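Local coordinates for protein ORF10 (Moritella marina, PDB 6RIW) that forms the ketosynthase-chain length factor didomain of a polyunsaturated fatty acid synthase, which probably lengthens acyl chains held on an acyl carrier protein, at residues A[15-20]-A[93-98]; A[54-59]-A[623-628]; A[74-79]-A[105-110]; A[228-233]-A[635-640]. All blocks are in the same frame, centred on the assembly; numbering follows the deposited sequence.

Interaction 1 of 4, residues A[15-20]-A[93-98]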
loop_
_atom_site.group_PDB
_atom_site.type_symbol
_atom_site.label_atom_id
_atom_site.label_comp_id
_atom_site.label_asym_id
_atom_site.label_seq_id
_atom_site.Cartn_x
_atom_site.Cartn_y
_atom_site.Cartn_z
ATOM N N GLY A 15 -4.773 20.940 -11.532
ATOM C CA GLY A 15 -5.602 21.919 -12.193
ATOM C C GLY A 15 -7.036 22.038 -11.710
ATOM O O GLY A 15 -7.686 23.034 -12.047
ATOM N N SER A 16 -7.574 21.082 -10.948
ATOM C CA SER A 16 -9.002 21.166 -10.646
ATOM C C SER A 16 -9.342 20.560 -9.291
ATOM O O SER A 16 -8.630 19.691 -8.780
ATOM C CB SER A 16 -9.841 20.507 -11.755
ATOM O OG SER A 16 -9.637 19.109 -11.801
ATOM N N GLN A 17 -10.454 21.041 -8.712
ATOM C CA GLN A 17 -10.915 20.584 -7.404
ATOM C C GLN A 17 -12.361 20.102 -7.421
ATOM O O GLN A 17 -12.921 19.825 -6.354
ATOM C CB GLN A 17 -10.762 21.701 -6.359
ATOM C CG GLN A 17 -9.417 22.416 -6.379
ATOM C CD GLN A 17 -9.370 23.570 -5.391
ATOM O OE1 GLN A 17 -10.351 23.839 -4.695
ATOM N NE2 GLN A 17 -8.233 24.266 -5.335
ATOM N N ALA A 18 -12.982 19.989 -8.596
ATOM C CA ALA A 18 -14.382 19.600 -8.700
ATOM C C ALA A 18 -14.601 19.008 -10.081
ATOM O O ALA A 18 -13.834 19.310 -10.999
ATOM C CB ALA A 18 -15.317 20.802 -8.472
ATOM N N PRO A 19 -15.614 18.149 -10.258
ATOM C CA PRO A 19 -15.757 17.467 -11.558
ATOM C C PRO A 19 -16.144 18.390 -12.707
ATOM O O PRO A 19 -15.703 18.164 -13.840
ATOM C CB PRO A 19 -16.845 16.411 -11.288
ATOM C CG PRO A 19 -16.797 16.188 -9.798
ATOM C CD PRO A 19 -16.464 17.539 -9.219
ATOM N N ASP A 20 -16.969 19.413 -12.467
ATOM C CA ASP A 20 -17.353 20.291 -13.575
ATOM C C ASP A 20 -16.173 21.139 -14.042
ATOM O O ASP A 20 -16.033 21.428 -15.237
ATOM C CB ASP A 20 -18.530 21.173 -13.161
ATOM C CG ASP A 20 -18.176 22.127 -12.024
ATOM O OD1 ASP A 20 -17.160 21.888 -11.322
ATOM O OD2 ASP A 20 -18.913 23.121 -11.830
ATOM N N GLY A 93 -7.451 12.870 0.660
ATOM C CA GLY A 93 -8.450 11.808 0.742
ATOM C C GLY A 93 -9.694 12.221 1.510
ATOM O O GLY A 93 -10.817 11.883 1.121
ATOM N N LEU A 94 -9.514 12.960 2.606
ATOM C CA LEU A 94 -10.664 13.492 3.336
ATOM C C LEU A 94 -11.461 14.474 2.477
ATOM O O LEU A 94 -12.703 14.457 2.472
ATOM C CB LEU A 94 -10.182 14.178 4.613
ATOM C CG LEU A 94 -9.671 13.188 5.658
ATOM C CD1 LEU A 94 -8.906 13.930 6.739
ATOM C CD2 LEU A 94 -10.842 12.403 6.238
ATOM N N TYR A 95 -10.762 15.339 1.749
ATOM C CA TYR A 95 -11.445 16.296 0.879
ATOM C C TYR A 95 -12.359 15.593 -0.128
ATOM O O TYR A 95 -13.549 15.919 -0.230
ATOM C CB TYR A 95 -10.415 17.162 0.156
ATOM C CG TYR A 95 -11.059 18.044 -0.913
ATOM C CD1 TYR A 95 -11.798 19.167 -0.541
ATOM C CD2 TYR A 95 -10.940 17.751 -2.268
ATOM C CE1 TYR A 95 -12.397 19.979 -1.489
ATOM C CE2 TYR A 95 -11.558 18.571 -3.250
ATOM C CZ TYR A 95 -12.274 19.686 -2.834
ATOM O OH TYR A 95 -12.895 20.513 -3.743
ATOM N N VAL A 96 -11.826 14.635 -0.897
ATOM C CA VAL A 96 -12.667 13.994 -1.911
ATOM C C VAL A 96 -13.741 13.115 -1.274
ATOM O O VAL A 96 -14.802 12.906 -1.872
ATOM C CB VAL A 96 -11.839 13.199 -2.945
ATOM C CG1 VAL A 96 -10.941 14.166 -3.746
ATOM C CG2 VAL A 96 -11.029 12.055 -2.273
ATOM N N THR A 97 -13.515 12.609 -0.058
ATOM C CA THR A 97 -14.575 11.874 0.631
ATOM C C THR A 97 -15.757 12.786 0.956
ATOM O O THR A 97 -16.911 12.459 0.640
ATOM C CB THR A 97 -14.027 11.227 1.900
ATOM O OG1 THR A 97 -13.114 10.190 1.529
ATOM C CG2 THR A 97 -15.163 10.570 2.686
ATOM N N LYS A 98 -15.486 13.926 1.589
ATOM C CA LYS A 98 -16.541 14.878 1.941
ATOM C C LYS A 98 -17.272 15.356 0.696
ATOM O O LYS A 98 -18.511 15.420 0.672
ATOM C CB LYS A 98 -15.943 16.073 2.691
ATOM C CG LYS A 98 -16.956 17.000 3.373
ATOM C CD LYS A 98 -16.350 17.534 4.668
ATOM C CE LYS A 98 -16.878 18.892 5.068
ATOM N NZ LYS A 98 -15.719 19.732 5.544
#
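The Y95 ring presents its edge to loop 15-20: Q17 O lies in the ring plane, at the edge beside the hydroxyl, on the CE2 side. F69, from outside the two segments, makes an edge-to-face pair with the same tyrosine. Y95 OH donates to Q17 O at 2.7 Å. The bond meets the carbonyl at a C=O...donor angle of 141°, with the hydroxyl tilted 18° from the carbonyl plane. Q17 CB also rests against the hydroxyl, 3.6 Å from Y95 OH. The tyrosine reaches this far because its CG stands anti to the backbone N (chi1 172°), which carries the ring out from helix 88-104 toward the loop.

The accepting carbonyl lies just ahead of A18, the N-cap of helix 19-27, and Q17 N is itself bonded to Q21 OE1 in the first turn of that helix. The contact therefore ties the start of one ketosynthase helix to the flank of another. Within helix 88-104, T97 OG1 and T97 N both bond G93 O, from opposite faces of its plane, the hydroxyl at 2.9 Å. A phenylalanine in place of Y95 lacks the hydroxyl and would probably leave Q17 O without its donor from helix 88-104, so that the loop before helix 19-27 is less firmly placed. The bond is neutral and falls on a main-chain oxygen, so the tyrosine probably helps to hold the loop backbone rather than recognising the glutamine side chain.

Interaction 2 of 4, residues A[54-59]-A[623-628]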
loop_
_atom_site.group_PDB
_atom_site.type_symbol
_atom_site.label_atom_id
_atom_site.label_comp_id
_atom_site.label_asym_id
_atom_site.label_seq_id
_atom_site.Cartn_x
_atom_site.Cartn_y
_atom_site.Cartn_z
ATOM N N ASP A 54 22.728 9.936 -14.162
ATOM C CA ASP A 54 23.515 10.581 -13.117
ATOM C C ASP A 54 23.007 10.174 -11.738
ATOM O O ASP A 54 21.807 10.239 -11.465
ATOM C CB ASP A 54 23.464 12.103 -13.269
ATOM C CG ASP A 54 24.227 12.594 -14.497
ATOM O OD1 ASP A 54 24.926 11.771 -15.133
ATOM O OD2 ASP A 54 24.122 13.797 -14.833
ATOM N N THR A 55 23.929 9.778 -10.866
ATOM C CA THR A 55 23.553 9.219 -9.569
ATOM C C THR A 55 22.979 10.285 -8.641
ATOM O O THR A 55 23.506 11.396 -8.551
ATOM C CB THR A 55 24.773 8.585 -8.898
ATOM O OG1 THR A 55 25.467 7.751 -9.834
ATOM C CG2 THR A 55 24.340 7.753 -7.706
ATOM N N ASP A 56 21.920 9.914 -7.913
ATOM C CA ASP A 56 21.238 10.784 -6.946
ATOM C C ASP A 56 20.685 12.046 -7.609
ATOM O O ASP A 56 20.554 13.085 -6.957
ATOM C CB ASP A 56 22.136 11.166 -5.761
ATOM C CG ASP A 56 22.751 9.946 -5.046
ATOM O OD1 ASP A 56 22.078 8.911 -4.867
ATOM O OD2 ASP A 56 23.930 10.031 -4.660
ATOM N N LYS A 57 20.322 11.954 -8.895
ATOM C CA LYS A 57 19.755 13.071 -9.646
ATOM C C LYS A 57 18.527 12.603 -10.420
ATOM O O LYS A 57 18.449 11.448 -10.846
ATOM C CB LYS A 57 20.776 13.657 -10.647
ATOM C CG LYS A 57 22.086 14.072 -10.046
ATOM C CD LYS A 57 21.943 15.382 -9.299
ATOM C CE LYS A 57 23.314 15.901 -8.887
ATOM N NZ LYS A 57 23.218 16.992 -7.889
ATOM N N PHE A 58 17.556 13.494 -10.602
ATOM C CA PHE A 58 16.522 13.216 -11.589
ATOM C C PHE A 58 16.765 14.071 -12.830
ATOM O O PHE A 58 17.461 15.082 -12.772
ATOM C CB PHE A 58 15.091 13.413 -11.042
ATOM C CG PHE A 58 14.920 14.536 -10.056
ATOM C CD1 PHE A 58 15.137 15.845 -10.427
ATOM C CD2 PHE A 58 14.455 14.274 -8.781
ATOM C CE1 PHE A 58 14.932 16.880 -9.521
ATOM C CE2 PHE A 58 14.239 15.295 -7.867
ATOM C CZ PHE A 58 14.480 16.607 -8.237
ATOM N N TYR A 59 16.271 13.616 -13.982
ATOM C CA TYR A 59 16.516 14.351 -15.221
ATOM C C TYR A 59 15.243 14.950 -15.793
ATOM O O TYR A 59 15.247 15.414 -16.935
ATOM C CB TYR A 59 17.216 13.464 -16.265
ATOM C CG TYR A 59 16.418 12.290 -16.821
ATOM C CD1 TYR A 59 15.726 12.397 -18.018
ATOM C CD2 TYR A 59 16.416 11.064 -16.171
ATOM C CE1 TYR A 59 15.026 11.321 -18.539
ATOM C CE2 TYR A 59 15.731 9.981 -16.679
ATOM C CZ TYR A 59 15.027 10.114 -17.858
ATOM O OH TYR A 59 14.344 9.027 -18.351
ATOM N N ILE A 623 31.172 10.148 0.679
ATOM C CA ILE A 623 31.512 9.325 1.837
ATOM C C ILE A 623 30.333 9.252 2.800
ATOM O O ILE A 623 29.977 8.174 3.290
ATOM C CB ILE A 623 32.762 9.871 2.544
ATOM C CG1 ILE A 623 34.003 9.760 1.650
ATOM C CG2 ILE A 623 33.003 9.129 3.871
ATOM C CD1 ILE A 623 35.144 10.601 2.204
ATOM N N ALA A 624 29.732 10.404 3.100
ATOM C CA ALA A 624 28.564 10.439 3.985
ATOM C C ALA A 624 27.388 9.676 3.381
ATOM O O ALA A 624 26.721 8.909 4.085
ATOM C CB ALA A 624 28.168 11.892 4.274
ATOM N N LYS A 625 27.116 9.883 2.087
ATOM C CA LYS A 625 26.004 9.200 1.421
ATOM C C LYS A 625 26.152 7.686 1.509
ATOM O O LYS A 625 25.187 6.962 1.815
ATOM C CB LYS A 625 25.936 9.627 -0.044
ATOM C CG LYS A 625 25.334 11.020 -0.283
ATOM C CD LYS A 625 25.317 11.270 -1.780
ATOM C CE LYS A 625 24.453 12.489 -2.140
ATOM N NZ LYS A 625 24.688 12.880 -3.562
ATOM N N ASP A 626 27.353 7.180 1.205
ATOM C CA ASP A 626 27.561 5.735 1.206
ATOM C C ASP A 626 27.407 5.138 2.596
ATOM O O ASP A 626 27.084 3.948 2.718
ATOM C CB ASP A 626 28.936 5.408 0.635
ATOM C CG ASP A 626 29.007 5.613 -0.867
ATOM O OD1 ASP A 626 27.943 5.846 -1.499
ATOM O OD2 ASP A 626 30.129 5.557 -1.424
ATOM N N GLY A 627 27.598 5.944 3.641
ATOM C CA GLY A 627 27.326 5.472 4.981
ATOM C C GLY A 627 25.853 5.199 5.222
ATOM O O GLY A 627 25.504 4.281 5.969
ATOM N N VAL A 628 24.975 5.974 4.591
ATOM C CA VAL A 628 23.542 5.893 4.884
ATOM C C VAL A 628 22.857 4.806 4.063
ATOM O O VAL A 628 22.045 4.030 4.587
ATOM C CB VAL A 628 22.881 7.263 4.649
ATOM C CG1 VAL A 628 21.361 7.133 4.814
ATOM C CG2 VAL A 628 23.442 8.275 5.628
#
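D56 stands at the third position of the type II turn D54-K57 (phi 60°, psi 30°), and K625 lies near the end of helix 614-628; their CA atoms, 9.8 Å apart, are the nearest pair across the two segments. The turn is closed by a weak bond of 3.4 Å from K57 N to D54 O. Both side chains head for the opposite segment, so they approach from opposing directions. The lysine is extended beyond CG, and its ammonium reaches the carboxylate at the far end: K625 NZ bonds D56 OD2 at 3.1 Å in a salt bridge. It comes to OD2 on the anti side, 34° out of the carboxylate plane. The methylene chain also brushes the acid, K625 CD lying 3.4 Å from D56 OD2.

The turn belongs to the first, ketosynthase-type thiolase fold and the helix to the second, probably the chain length factor, so this bridge spans the two halves of the didomain. The stronger partners of both groups lie in the second half: R594 NH2 makes a salt bridge to D56 OD2, and T598 OG1 is hydrogen-bonded to K625 NZ. R594 is shared, since its NH1 pairs with D626 OD1. The D56 carboxylate is buried, and two cationic groups on OD2 would probably keep it ionised. T55 and V628 pack on R594, while L597 lies against the side chain of K625.

Interaction 3 of 4, residues A[74-79]-A[105-110]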
loop_
_atom_site.group_PDB
_atom_site.type_symbol
_atom_site.label_atom_id
_atom_site.label_comp_id
_atom_site.label_asym_id
_atom_site.label_seq_id
_atom_site.Cartn_x
_atom_site.Cartn_y
_atom_site.Cartn_z
ATOM N N SER A 74 -12.422 21.674 8.995
ATOM C CA SER A 74 -13.626 21.729 9.809
ATOM C C SER A 74 -14.704 20.805 9.245
ATOM O O SER A 74 -14.671 20.410 8.078
ATOM C CB SER A 74 -14.144 23.170 9.894
ATOM O OG SER A 74 -14.728 23.578 8.658
ATOM N N GLY A 75 -15.658 20.438 10.100
ATOM C CA GLY A 75 -16.838 19.720 9.647
ATOM C C GLY A 75 -16.732 18.212 9.573
ATOM O O GLY A 75 -17.642 17.575 9.032
ATOM N N TYR A 76 -15.654 17.616 10.075
ATOM C CA TYR A 76 -15.519 16.166 10.140
ATOM C C TYR A 76 -15.852 15.666 11.546
ATOM O O TYR A 76 -16.066 16.443 12.481
ATOM C CB TYR A 76 -14.092 15.735 9.755
ATOM C CG TYR A 76 -13.726 16.070 8.338
ATOM C CD1 TYR A 76 -13.980 15.172 7.316
ATOM C CD2 TYR A 76 -13.166 17.294 8.015
ATOM C CE1 TYR A 76 -13.670 15.478 6.011
ATOM C CE2 TYR A 76 -12.848 17.607 6.712
ATOM C CZ TYR A 76 -13.100 16.694 5.720
ATOM O OH TYR A 76 -12.794 17.006 4.428
ATOM N N GLN A 77 -15.861 14.342 11.702
ATOM C CA GLN A 77 -16.120 13.774 13.021
ATOM C C GLN A 77 -14.854 13.696 13.877
ATOM O O GLN A 77 -14.917 13.269 15.038
ATOM C CB GLN A 77 -16.799 12.408 12.875
ATOM C CG GLN A 77 -18.153 12.550 12.138
ATOM C CD GLN A 77 -19.089 11.379 12.323
ATOM O OE1 GLN A 77 -18.862 10.488 13.144
ATOM N NE2 GLN A 77 -20.163 11.375 11.548
ATOM N N LEU A 78 -13.724 14.122 13.335
ATOM C CA LEU A 78 -12.472 14.266 14.062
ATOM C C LEU A 78 -12.103 15.738 14.142
ATOM O O LEU A 78 -12.413 16.522 13.244
ATOM C CB LEU A 78 -11.344 13.484 13.382
ATOM C CG LEU A 78 -11.479 11.971 13.564
ATOM C CD1 LEU A 78 -10.462 11.254 12.708
ATOM C CD2 LEU A 78 -11.348 11.557 15.041
ATOM N N ASP A 79 -11.416 16.087 15.225
ATOM C CA ASP A 79 -11.120 17.472 15.562
ATOM C C ASP A 79 -10.284 18.167 14.486
ATOM O O ASP A 79 -9.350 17.594 13.914
ATOM C CB ASP A 79 -10.406 17.499 16.925
ATOM C CG ASP A 79 -9.592 18.759 17.153
ATOM O OD1 ASP A 79 -10.193 19.829 17.383
ATOM O OD2 ASP A 79 -8.343 18.676 17.124
ATOM N N GLY A 105 -25.397 13.276 -1.600
ATOM C CA GLY A 105 -26.464 13.629 -0.690
ATOM C C GLY A 105 -26.498 12.815 0.577
ATOM O O GLY A 105 -27.561 12.700 1.194
ATOM N N TYR A 106 -25.361 12.242 0.993
ATOM C CA TYR A 106 -25.323 11.350 2.146
ATOM C C TYR A 106 -24.323 11.788 3.208
ATOM O O TYR A 106 -24.109 11.048 4.175
ATOM C CB TYR A 106 -25.023 9.911 1.700
ATOM C CG TYR A 106 -26.209 9.301 0.990
ATOM C CD1 TYR A 106 -27.277 8.773 1.716
ATOM C CD2 TYR A 106 -26.287 9.290 -0.395
ATOM C CE1 TYR A 106 -28.385 8.237 1.071
ATOM C CE2 TYR A 106 -27.400 8.757 -1.056
ATOM C CZ TYR A 106 -28.442 8.234 -0.315
ATOM O OH TYR A 106 -29.549 7.711 -0.951
ATOM N N TRP A 107 -23.737 12.974 3.087
ATOM C CA TRP A 107 -22.871 13.465 4.153
ATOM C C TRP A 107 -23.648 13.552 5.464
ATOM O O TRP A 107 -24.686 14.220 5.538
ATOM C CB TRP A 107 -22.294 14.825 3.787
ATOM C CG TRP A 107 -21.284 15.303 4.803
ATOM C CD1 TRP A 107 -21.431 16.332 5.692
ATOM C CD2 TRP A 107 -19.991 14.731 5.054
ATOM N NE1 TRP A 107 -20.299 16.443 6.472
ATOM C CE2 TRP A 107 -19.404 15.470 6.103
ATOM C CE3 TRP A 107 -19.275 13.665 4.492
ATOM C CZ2 TRP A 107 -18.123 15.188 6.593
ATOM C CZ3 TRP A 107 -17.996 13.383 4.984
ATOM C CH2 TRP A 107 -17.438 14.144 6.023
ATOM N N GLY A 108 -23.160 12.871 6.499
ATOM C CA GLY A 108 -23.827 12.901 7.787
ATOM C C GLY A 108 -25.083 12.058 7.894
ATOM O O GLY A 108 -25.827 12.197 8.877
ATOM N N SER A 109 -25.333 11.180 6.929
ATOM C CA SER A 109 -26.519 10.336 6.906
ATOM C C SER A 109 -26.350 9.100 7.788
ATOM O O SER A 109 -25.251 8.550 7.929
ATOM C CB SER A 109 -26.811 9.924 5.457
ATOM O OG SER A 109 -27.813 8.929 5.370
ATOM N N THR A 110 -27.460 8.662 8.393
ATOM C CA THR A 110 -27.431 7.404 9.126
ATOM C C THR A 110 -27.170 6.228 8.201
ATOM O O THR A 110 -26.728 5.170 8.670
ATOM C CB THR A 110 -28.743 7.184 9.888
ATOM O OG1 THR A 110 -29.820 7.161 8.951
ATOM C CG2 THR A 110 -28.976 8.309 10.885
HETATM O O HOH W 1 -19.890 18.764 8.084
#
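W107 is the second residue of the type II turn Y106-S109, which follows the Schellman motif ending helix 88-104; G105 is the C-prime residue of that motif, with Y106 N bonded to L101 O and G105 N to T102 O. A chi1 of -174° swings W107 CG away from the backbone N, and the end of the indole reaches loop 74-79, meeting it with its rim. G75 O lies in the indole plane, 3.4 Å from W107 CZ2. Alongside, W107 CH2 touches Y76 CD1 at 3.8 Å; the ring planes stand at 88°.

A water completes the contact, donating to G75 O at 2.7 Å and accepting from W107 NE1 at 2.9 Å. K98 of the same helix packs against W107 and makes a cation-pi contact with Y76, and its NZ bonds S74 O. An alanine in place of W107 removes the indole and would probably deprive the water of its N-H partner and open a gap beside Y76 and K98. The pyrrole N-H thus reaches the loop through a single water, while the benzene rim packs directly, so the two ketosynthase loops are joined by mixed polar and apolar contacts.

Interaction 4 of 4, residues A[228-233]-A[635-640]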
loop_
_atom_site.group_PDB
_atom_site.type_symbol
_atom_site.label_atom_id
_atom_site.label_comp_id
_atom_site.label_asym_id
_atom_site.label_seq_id
_atom_site.Cartn_x
_atom_site.Cartn_y
_atom_site.Cartn_z
ATOM N N PRO A 228 7.402 13.635 -3.680
ATOM C CA PRO A 228 7.789 13.763 -5.095
ATOM C C PRO A 228 9.253 13.471 -5.375
ATOM O O PRO A 228 9.571 12.985 -6.474
ATOM C CB PRO A 228 7.433 15.225 -5.419
ATOM C CG PRO A 228 6.301 15.554 -4.449
ATOM C CD PRO A 228 6.687 14.822 -3.172
ATOM N N MET A 229 10.161 13.738 -4.427
ATOM C CA MET A 229 11.562 13.400 -4.665
ATOM C C MET A 229 11.750 11.893 -4.768
ATOM O O MET A 229 12.513 11.413 -5.620
ATOM C CB MET A 229 12.460 13.971 -3.566
ATOM C CG MET A 229 13.927 13.620 -3.787
ATOM S SD MET A 229 15.007 14.068 -2.416
ATOM C CE MET A 229 14.893 15.846 -2.538
ATOM N N PHE A 230 11.044 11.132 -3.925
ATOM C CA PHE A 230 11.106 9.676 -3.989
ATOM C C PHE A 230 10.544 9.167 -5.304
ATOM O O PHE A 230 11.121 8.260 -5.927
ATOM C CB PHE A 230 10.326 9.083 -2.812
ATOM C CG PHE A 230 10.513 7.595 -2.633
ATOM C CD1 PHE A 230 9.684 6.690 -3.284
ATOM C CD2 PHE A 230 11.503 7.113 -1.789
ATOM C CE1 PHE A 230 9.855 5.309 -3.120
ATOM C CE2 PHE A 230 11.683 5.744 -1.602
ATOM C CZ PHE A 230 10.858 4.841 -2.276
ATOM N N VAL A 231 9.428 9.763 -5.759
ATOM C CA VAL A 231 8.795 9.350 -7.011
ATOM C C VAL A 231 9.700 9.653 -8.201
ATOM O O VAL A 231 9.878 8.827 -9.114
ATOM C CB VAL A 231 7.436 10.049 -7.168
ATOM C CG1 VAL A 231 6.889 9.826 -8.574
ATOM C CG2 VAL A 231 6.466 9.542 -6.099
ATOM N N ASN A 232 10.242 10.860 -8.240
ATOM C CA ASN A 232 10.966 11.277 -9.432
ATOM C C ASN A 232 12.337 10.622 -9.517
ATOM O O ASN A 232 12.826 10.348 -10.620
ATOM C CB ASN A 232 11.077 12.804 -9.449
ATOM C CG ASN A 232 9.777 13.476 -9.863
ATOM O OD1 ASN A 232 8.669 12.972 -9.592
ATOM N ND2 ASN A 232 9.897 14.605 -10.558
ATOM N N MET A 233 12.983 10.372 -8.379
ATOM C CA MET A 233 14.196 9.560 -8.401
ATOM C C MET A 233 13.909 8.170 -8.950
ATOM O O MET A 233 14.716 7.608 -9.705
ATOM C CB MET A 233 14.805 9.468 -6.996
ATOM C CG MET A 233 15.419 10.766 -6.506
ATOM S SD MET A 233 16.825 11.327 -7.515
ATOM C CE MET A 233 17.119 12.951 -6.791
ATOM N N ASN A 635 16.703 -2.775 -10.199
ATOM C CA ASN A 635 15.950 -3.836 -9.539
ATOM C C ASN A 635 15.667 -3.486 -8.088
ATOM O O ASN A 635 14.556 -3.726 -7.592
ATOM C CB ASN A 635 16.700 -5.158 -9.648
ATOM C CG ASN A 635 16.673 -5.699 -11.059
ATOM O OD1 ASN A 635 15.613 -6.083 -11.560
ATOM N ND2 ASN A 635 17.823 -5.684 -11.728
ATOM N N GLN A 636 16.651 -2.916 -7.393
ATOM C CA GLN A 636 16.414 -2.529 -6.009
ATOM C C GLN A 636 15.226 -1.581 -5.905
ATOM O O GLN A 636 14.385 -1.728 -5.012
ATOM C CB GLN A 636 17.667 -1.898 -5.397
ATOM C CG GLN A 636 17.544 -1.688 -3.893
ATOM C CD GLN A 636 18.525 -0.653 -3.330
ATOM O OE1 GLN A 636 19.118 0.146 -4.065
ATOM N NE2 GLN A 636 18.680 -0.656 -2.010
ATOM N N TYR A 637 15.119 -0.610 -6.814
ATOM C CA TYR A 637 13.994 0.317 -6.691
ATOM C C TYR A 637 12.653 -0.353 -6.987
ATOM O O TYR A 637 11.642 0.035 -6.390
ATOM C CB TYR A 637 14.190 1.529 -7.594
ATOM C CG TYR A 637 13.850 2.873 -6.955
ATOM C CD1 TYR A 637 12.542 3.299 -6.809
ATOM C CD2 TYR A 637 14.865 3.730 -6.549
ATOM C CE1 TYR A 637 12.248 4.563 -6.235
ATOM C CE2 TYR A 637 14.593 4.965 -5.993
ATOM C CZ TYR A 637 13.296 5.381 -5.830
ATOM O OH TYR A 637 13.092 6.633 -5.261
ATOM N N THR A 638 12.600 -1.353 -7.887
ATOM C CA THR A 638 11.329 -2.063 -8.071
ATOM C C THR A 638 10.875 -2.731 -6.774
ATOM O O THR A 638 9.669 -2.894 -6.555
ATOM C CB THR A 638 11.405 -3.133 -9.183
ATOM O OG1 THR A 638 12.233 -4.234 -8.766
ATOM C CG2 THR A 638 11.929 -2.545 -10.484
ATOM N N SER A 639 11.815 -3.132 -5.916
ATOM C CA SER A 639 11.433 -3.715 -4.636
ATOM C C SER A 639 11.014 -2.667 -3.609
ATOM O O SER A 639 10.555 -3.045 -2.526
ATOM C CB SER A 639 12.558 -4.598 -4.061
ATOM O OG SER A 639 13.667 -3.853 -3.565
ATOM N N PHE A 640 11.152 -1.372 -3.909
ATOM C CA PHE A 640 10.540 -0.356 -3.062
ATOM C C PHE A 640 9.030 -0.266 -3.266
ATOM O O PHE A 640 8.355 0.413 -2.482
ATOM C CB PHE A 640 11.143 1.030 -3.353
ATOM C CG PHE A 640 12.596 1.195 -2.970
ATOM C CD1 PHE A 640 13.329 0.176 -2.375
ATOM C CD2 PHE A 640 13.233 2.410 -3.219
ATOM C CE1 PHE A 640 14.675 0.375 -2.024
ATOM C CE2 PHE A 640 14.553 2.605 -2.862
ATOM C CZ PHE A 640 15.277 1.574 -2.276
#
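The closest CA atoms of segments 228-233 and 635-640, those of M233 and Y637, are 9.4 Å apart, so side chains from 635-640 must reach across, one to a backbone carbonyl. Y637 points across, and its OH donates to F230 O at 2.6 Å, in the carbonyl plane and on a lone pair, with a C=O...donor angle of 132°. The same hydroxyl sits over the centre of the F230 ring, 3.7 Å above its plane, since a chi1 of -170°, CG beside the carbonyl carbon, folds that ring past the tyrosine. F640 finishes the aromatic cluster: its CD2 lies over the centre of the Y637 ring, 3.6 Å above the plane, and comes within 3.5 Å of F230 CZ, rim to rim. M233 CB flanks the hydroxyl, 3.7 Å from Y637 OH. Apolar groups of F230, M233 and F640 thus border the buried phenol, its proton spent on a main-chain carbonyl.

The contact joins the ketosynthase to the second thiolase-type half of the didomain. Helix 589-595 covers its flank: Y591 meets Y637 edge-to-face, and M233 packs on Y591 and V595. F124 lies against F230; P228 and M229 touch helix 38-41, P228 and V231 strand 259-270.

Overall arrangement
Interactions 1 and 3 lie within the ketosynthase half and share helix 88-104, one on its flank and the other just past its end; K98, on that helix, lies in segment 93-98 and borders interaction 3. Interactions 2 and 4 are buried and cross between the two halves of the didomain. Their centres are 13 Å apart, and M233 bridges them by packing on D56 and F58. Interaction 1 is a surface contact and interaction 3 is partly buried with a water in it. Interactions 1 and 4 both set a tyrosine hydroxyl on a backbone carbonyl, but interaction 4 sets it over an aromatic ring, within an aromatic cluster. Only interaction 2 relies on a charge pair.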